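Local coordinates for ABC transporter binding protein AcbH (Actinoplanes, PDB 3OO8), which binds beta-D-galactopyranose with exclusive preference as the extracellular solute receptor of an ABC transporter, at residues L199-Y204 with T223-Q228; P216-G221 with S405-A410. The protein carries 2 engineered substitutions. All coordinates share one frame; numbering follows the deposited sequence.

Contact 1 of 2, residues L199-Y204 with T223-Q228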
loop_
_atom_site.group_PDB
_atom_site.type_symbol
_atom_site.label_atom_id
_atom_site.label_comp_id
_atom_site.label_asym_id
_atom_site.label_seq_id
_atom_site.Cartn_x
_atom_site.Cartn_y
_atom_site.Cartn_z
ATOM N N LEU A 199 -11.950 -2.814 -5.590
ATOM C CA LEU A 199 -11.179 -3.986 -6.083
ATOM C C LEU A 199 -12.001 -5.272 -6.055
ATOM O O LEU A 199 -11.791 -6.144 -6.878
ATOM C CB LEU A 199 -9.946 -4.215 -5.206
ATOM C CG LEU A 199 -8.866 -3.135 -5.297
ATOM C CD1 LEU A 199 -7.781 -3.303 -4.249
ATOM C CD2 LEU A 199 -8.244 -3.140 -6.700
ATOM N N ARG A 200 -12.882 -5.405 -5.061
ATOM C CA ARG A 200 -13.698 -6.621 -4.921
ATOM C C ARG A 200 -14.939 -6.622 -5.812
ATOM O O ARG A 200 -15.368 -7.701 -6.207
ATOM C CB ARG A 200 -14.170 -6.743 -3.468
ATOM C CG ARG A 200 -13.013 -7.103 -2.552
ATOM C CD ARG A 200 -12.675 -8.607 -2.590
ATOM N NE ARG A 200 -11.703 -8.963 -1.548
ATOM C CZ ARG A 200 -10.387 -8.816 -1.660
ATOM N NH1 ARG A 200 -9.837 -8.361 -2.790
ATOM N NH2 ARG A 200 -9.614 -9.144 -0.646
ATOM N N ILE A 201 -15.517 -5.448 -6.089
ATOM C CA ILE A 201 -16.747 -5.336 -6.919
ATOM C C ILE A 201 -16.406 -5.174 -8.403
ATOM O O ILE A 201 -16.942 -5.908 -9.254
ATOM C CB ILE A 201 -17.594 -4.142 -6.462
ATOM C CG1 ILE A 201 -18.071 -4.439 -5.047
ATOM C CG2 ILE A 201 -18.850 -3.950 -7.346
ATOM C CD1 ILE A 201 -18.651 -3.221 -4.326
ATOM N N ASN A 202 -15.512 -4.214 -8.681
ATOM C CA ASN A 202 -15.167 -3.809 -10.049
ATOM C C ASN A 202 -13.837 -4.320 -10.596
ATOM O O ASN A 202 -13.636 -4.362 -11.821
ATOM C CB ASN A 202 -15.248 -2.284 -10.184
ATOM C CG ASN A 202 -16.633 -1.747 -9.847
ATOM O OD1 ASN A 202 -16.787 -0.871 -8.975
ATOM N ND2 ASN A 202 -17.650 -2.319 -10.472
ATOM N N GLY A 203 -12.914 -4.685 -9.704
ATOM C CA GLY A 203 -11.661 -5.265 -10.116
ATOM C C GLY A 203 -10.539 -4.245 -10.238
ATOM O O GLY A 203 -10.757 -3.035 -10.137
ATOM N N TYR A 204 -9.327 -4.760 -10.457
ATOM C CA TYR A 204 -8.105 -3.942 -10.430
ATOM C C TYR A 204 -8.022 -2.989 -11.620
ATOM O O TYR A 204 -7.713 -1.801 -11.472
ATOM C CB TYR A 204 -6.871 -4.851 -10.447
ATOM C CG TYR A 204 -5.554 -4.106 -10.440
ATOM C CD1 TYR A 204 -4.973 -3.683 -9.257
ATOM C CD2 TYR A 204 -4.861 -3.889 -11.620
ATOM C CE1 TYR A 204 -3.759 -3.004 -9.254
ATOM C CE2 TYR A 204 -3.645 -3.209 -11.615
ATOM C CZ TYR A 204 -3.103 -2.789 -10.437
ATOM O OH TYR A 204 -1.900 -2.117 -10.457
ATOM N N THR A 223 -21.084 4.055 -7.960
ATOM C CA THR A 223 -22.331 3.993 -7.211
ATOM C C THR A 223 -22.425 2.652 -6.508
ATOM O O THR A 223 -22.822 2.595 -5.343
ATOM C CB THR A 223 -23.566 4.137 -8.135
ATOM O OG1 THR A 223 -23.359 5.238 -9.038
ATOM C CG2 THR A 223 -24.813 4.414 -7.271
ATOM N N LYS A 224 -22.022 1.597 -7.186
ATOM C CA LYS A 224 -22.090 0.250 -6.616
ATOM C C LYS A 224 -21.173 0.083 -5.425
ATOM O O LYS A 224 -21.523 -0.629 -4.467
ATOM C CB LYS A 224 -21.788 -0.801 -7.661
ATOM C CG LYS A 224 -22.888 -1.030 -8.686
ATOM C CD LYS A 224 -22.432 -2.118 -9.620
ATOM C CE LYS A 224 -20.926 -1.993 -9.798
ATOM N NZ LYS A 224 -20.409 -2.604 -11.024
ATOM N N VAL A 225 -19.993 0.703 -5.487
ATOM C CA VAL A 225 -19.106 0.738 -4.312
ATOM C C VAL A 225 -19.773 1.355 -3.094
ATOM O O VAL A 225 -19.775 0.777 -2.005
ATOM C CB VAL A 225 -17.760 1.440 -4.602
ATOM C CG1 VAL A 225 -16.978 1.691 -3.287
ATOM C CG2 VAL A 225 -16.942 0.631 -5.583
ATOM N N PHE A 226 -20.370 2.521 -3.285
ATOM C CA PHE A 226 -20.987 3.218 -2.165
ATOM C C PHE A 226 -22.253 2.522 -1.665
ATOM O O PHE A 226 -22.561 2.542 -0.450
ATOM C CB PHE A 226 -21.181 4.710 -2.495
ATOM C CG PHE A 226 -19.901 5.544 -2.392
ATOM C CD1 PHE A 226 -19.330 5.841 -1.158
ATOM C CD2 PHE A 226 -19.295 6.050 -3.543
ATOM C CE1 PHE A 226 -18.162 6.604 -1.070
ATOM C CE2 PHE A 226 -18.142 6.834 -3.459
ATOM C CZ PHE A 226 -17.573 7.103 -2.240
ATOM N N ASP A 227 -22.989 1.913 -2.587
ATOM C CA ASP A 227 -24.167 1.106 -2.237
ATOM C C ASP A 227 -23.751 -0.063 -1.357
ATOM O O ASP A 227 -24.401 -0.335 -0.347
ATOM C CB ASP A 227 -24.950 0.654 -3.474
ATOM C CG ASP A 227 -25.742 1.795 -4.107
ATOM O OD1 ASP A 227 -26.019 2.798 -3.432
ATOM O OD2 ASP A 227 -26.107 1.675 -5.295
ATOM N N GLN A 228 -22.625 -0.701 -1.679
ATOM C CA GLN A 228 -22.139 -1.794 -0.827
ATOM C C GLN A 228 -21.721 -1.246 0.531
ATOM O O GLN A 228 -21.933 -1.867 1.580
ATOM C CB GLN A 228 -20.944 -2.513 -1.483
ATOM C CG GLN A 228 -20.731 -3.943 -0.962
ATOM C CD GLN A 228 -21.406 -5.045 -1.797
ATOM O OE1 GLN A 228 -21.896 -4.817 -2.914
ATOM N NE2 GLN A 228 -21.371 -6.271 -1.274
HETATM O O HOH W 1 -18.658 -4.990 -11.906
#
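Ile201, at the C-terminal end of helix 191-201, packs against helix 220-232 by lodging its side-chain tip between Val225 and Gln228. Its chi2 of 166° stretches the longer branch outward, carrying CD1 to within 3.7 Å of Gln228 CB and 4.0 Å of Val225 CA. Gln228 bends at chi2 (94°), keeping its amide oxygen beside the same methyl, with OE1 3.9 Å from Ile201 CD1. The shorter branch serves a different neighbour: Ile201 CG2 lies 3.8 Å from Lys224 CE, where the lysine chain bends over it. In the class 2 solute-binding protein fold this is an interhelical contact at the surface, away from the sugar site. Val225 turns its side chain to Phe194, Leu197 and Asn198, one to two turns back along helix 191-201, while Ile287 from a loop touches both Ile201 and Gln228. The polar side is bridged by a water that accepts from Lys224 NZ at 3.1 Å and donates to Ile201 O at 3.3 Å. That carbonyl, near the helix end, also takes a hydrogen bond from Asn288 ND2, giving it two donors where a continuing helix would offer one backbone N-H. The end of the Asn202 side chain lies between the lysine amino group and the Val225 methyl CG2.

Contact 2 of 2, residues P216-G221 with S405-A410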
loop_
_atom_site.group_PDB
_atom_site.type_symbol
_atom_site.label_atom_id
_atom_site.label_comp_id
_atom_site.label_asym_id
_atom_site.label_seq_id
_atom_site.Cartn_x
_atom_site.Cartn_y
_atom_site.Cartn_z
ATOM N N PRO A 216 -15.088 8.053 -15.225
ATOM C CA PRO A 216 -15.457 9.169 -14.337
ATOM C C PRO A 216 -16.002 8.733 -12.974
ATOM O O PRO A 216 -16.458 7.599 -12.833
ATOM C CB PRO A 216 -16.587 9.866 -15.095
ATOM C CG PRO A 216 -17.170 8.802 -15.947
ATOM C CD PRO A 216 -16.121 7.762 -16.233
ATOM N N TRP A 217 -15.942 9.632 -11.996
ATOM C CA TRP A 217 -16.433 9.324 -10.660
ATOM C C TRP A 217 -17.927 9.159 -10.643
ATOM O O TRP A 217 -18.440 8.694 -9.650
ATOM C CB TRP A 217 -15.979 10.364 -9.639
ATOM C CG TRP A 217 -14.498 10.195 -9.351
ATOM C CD1 TRP A 217 -13.463 10.697 -10.089
ATOM C CD2 TRP A 217 -13.920 9.388 -8.319
ATOM N NE1 TRP A 217 -12.259 10.286 -9.539
ATOM C CE2 TRP A 217 -12.518 9.471 -8.466
ATOM C CE3 TRP A 217 -14.458 8.620 -7.264
ATOM C CZ2 TRP A 217 -11.630 8.828 -7.587
ATOM C CZ3 TRP A 217 -13.560 7.969 -6.375
ATOM C CH2 TRP A 217 -12.167 8.084 -6.556
ATOM N N THR A 218 -18.601 9.545 -11.725
ATOM C CA THR A 218 -20.048 9.383 -11.861
ATOM C C THR A 218 -20.412 8.015 -12.427
ATOM O O THR A 218 -21.595 7.706 -12.611
ATOM C CB THR A 218 -20.625 10.466 -12.780
ATOM O OG1 THR A 218 -19.751 10.624 -13.914
ATOM C CG2 THR A 218 -20.739 11.775 -12.030
ATOM N N ASP A 219 -19.403 7.190 -12.704
ATOM C CA ASP A 219 -19.669 5.893 -13.314
ATOM C C ASP A 219 -20.493 4.996 -12.404
ATOM O O ASP A 219 -20.328 5.055 -11.190
ATOM C CB ASP A 219 -18.362 5.195 -13.651
ATOM C CG ASP A 219 -18.576 3.953 -14.479
ATOM O OD1 ASP A 219 -18.733 4.097 -15.710
ATOM O OD2 ASP A 219 -18.547 2.834 -13.918
ATOM N N PRO A 220 -21.390 4.162 -12.974
ATOM C CA PRO A 220 -22.195 3.354 -12.051
ATOM C C PRO A 220 -21.379 2.400 -11.175
ATOM O O PRO A 220 -21.875 1.983 -10.141
ATOM C CB PRO A 220 -23.096 2.539 -12.986
ATOM C CG PRO A 220 -23.244 3.403 -14.205
ATOM C CD PRO A 220 -21.924 4.136 -14.351
ATOM N N GLY A 221 -20.170 2.029 -11.597
ATOM C CA GLY A 221 -19.354 1.145 -10.748
ATOM C C GLY A 221 -19.042 1.799 -9.410
ATOM O O GLY A 221 -18.838 1.103 -8.403
ATOM N N SER A 405 -19.475 15.791 -6.971
ATOM C CA SER A 405 -18.355 16.571 -6.441
ATOM C C SER A 405 -16.992 15.978 -6.811
ATOM O O SER A 405 -16.059 16.685 -7.208
ATOM C CB SER A 405 -18.460 16.748 -4.938
ATOM O OG SER A 405 -19.600 17.516 -4.575
ATOM N N ALA A 406 -16.888 14.657 -6.727
ATOM C CA ALA A 406 -15.626 14.002 -7.079
ATOM C C ALA A 406 -15.300 14.152 -8.564
ATOM O O ALA A 406 -14.154 14.444 -8.914
ATOM C CB ALA A 406 -15.701 12.507 -6.683
ATOM N N GLU A 407 -16.301 13.996 -9.422
ATOM C CA GLU A 407 -16.072 14.118 -10.855
ATOM C C GLU A 407 -15.679 15.545 -11.227
ATOM O O GLU A 407 -14.817 15.751 -12.088
ATOM C CB GLU A 407 -17.315 13.685 -11.639
ATOM C CG GLU A 407 -17.164 13.803 -13.159
ATOM C CD GLU A 407 -15.912 13.150 -13.735
ATOM O OE1 GLU A 407 -15.286 12.265 -13.093
ATOM O OE2 GLU A 407 -15.541 13.521 -14.877
ATOM N N ASP A 408 -16.319 16.519 -10.604
ATOM C CA ASP A 408 -16.009 17.906 -10.930
ATOM C C ASP A 408 -14.582 18.222 -10.494
ATOM O O ASP A 408 -13.854 18.933 -11.199
ATOM C CB ASP A 408 -17.016 18.868 -10.313
ATOM C CG ASP A 408 -18.397 18.778 -10.961
ATOM O OD1 ASP A 408 -18.534 18.201 -12.057
ATOM O OD2 ASP A 408 -19.320 19.368 -10.377
ATOM N N GLN A 409 -14.181 17.682 -9.341
ATOM C CA GLN A 409 -12.803 17.891 -8.852
ATOM C C GLN A 409 -11.861 17.233 -9.849
ATOM O O GLN A 409 -10.860 17.826 -10.274
ATOM C CB GLN A 409 -12.606 17.304 -7.437
ATOM C CG GLN A 409 -13.195 18.104 -6.299
ATOM C CD GLN A 409 -12.274 19.216 -5.855
ATOM O OE1 GLN A 409 -11.180 19.370 -6.393
ATOM N NE2 GLN A 409 -12.711 20.005 -4.889
ATOM N N ALA A 410 -12.198 16.008 -10.246
ATOM C CA ALA A 410 -11.357 15.272 -11.178
ATOM C C ALA A 410 -11.178 16.007 -12.488
ATOM O O ALA A 410 -10.080 16.011 -13.035
ATOM C CB ALA A 410 -11.886 13.870 -11.439
#
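Glu407 and Trp217 carry most of this contact, one reaching from helix 396-413 and the other from the turn that precedes helix 220-232. The glutamate leaves its helix with CG anti to the backbone N, then bends at chi2 (51°), which brings the carboxylate up to the backbone of the turn. There Glu407 OE1 accepts from Trp217 N at 2.9 Å, with an N-H...O angle of 158°, although the exact place of this oxygen is less sure. As modelled, the same oxygen lies near the plane of the indole at its edge, 3.8 Å from Trp217 CD1, and the carboxylate is tilted 34° from the ring. Pro216 covers the carboxylate from the side Trp217 N comes from, its CB over the face, 3.6 Å from Glu407 CD. Farther back along the glutamate chain, Thr218 CG2 rests 3.9 Å from Glu407 CB.

The turn is a type I beta turn from Pro216 to Asp219, closed by the backbone bond from Asp219 N to Pro216 O, and it leads directly into the start of helix 220-232. Asp219 is the N-cap of that helix: its OD2 receives Gly221 N at 2.9 Å from above the carboxylate plane, and Tyr206 OH makes a second hydrogen bond to this oxygen.

Trp217 meets helix 396-413 through two small residues one turn apart. Ala406 CB lies 3.7 Å from Trp217 CB and equally near CG, while Ala410 CB approaches Trp217 CD1 at 3.8 Å; both methyls come at the indole obliquely. Met383 of helix 377-392 touches both Trp217 and Ala406, and Leu210 and Met211 of helix 204-212 also pack on the tryptophan, placing the buried indole among three helices.

How the contacts relate
Helix 220-232 joins the two contacts, whose centres lie 14 Å apart on the same side of the chain's centre, in one lobe of the class 2 fold. The beta turn that leads into it serves contact 2, and the residues after its start serve contact 1, so the helix and its leading turn are tied to helix 191-201 as well as to the C-terminal helix 396-413. Along the chain the segments alternate: 199-204, 216-221, 223-228 and finally 405-410. The first pairing is therefore local in sequence, whereas the second spans 183 intervening residues and brings the end of the chain back onto this lobe. The two contacts meet where the Asn202 side chain approaches the backbone carbonyl of Gly221.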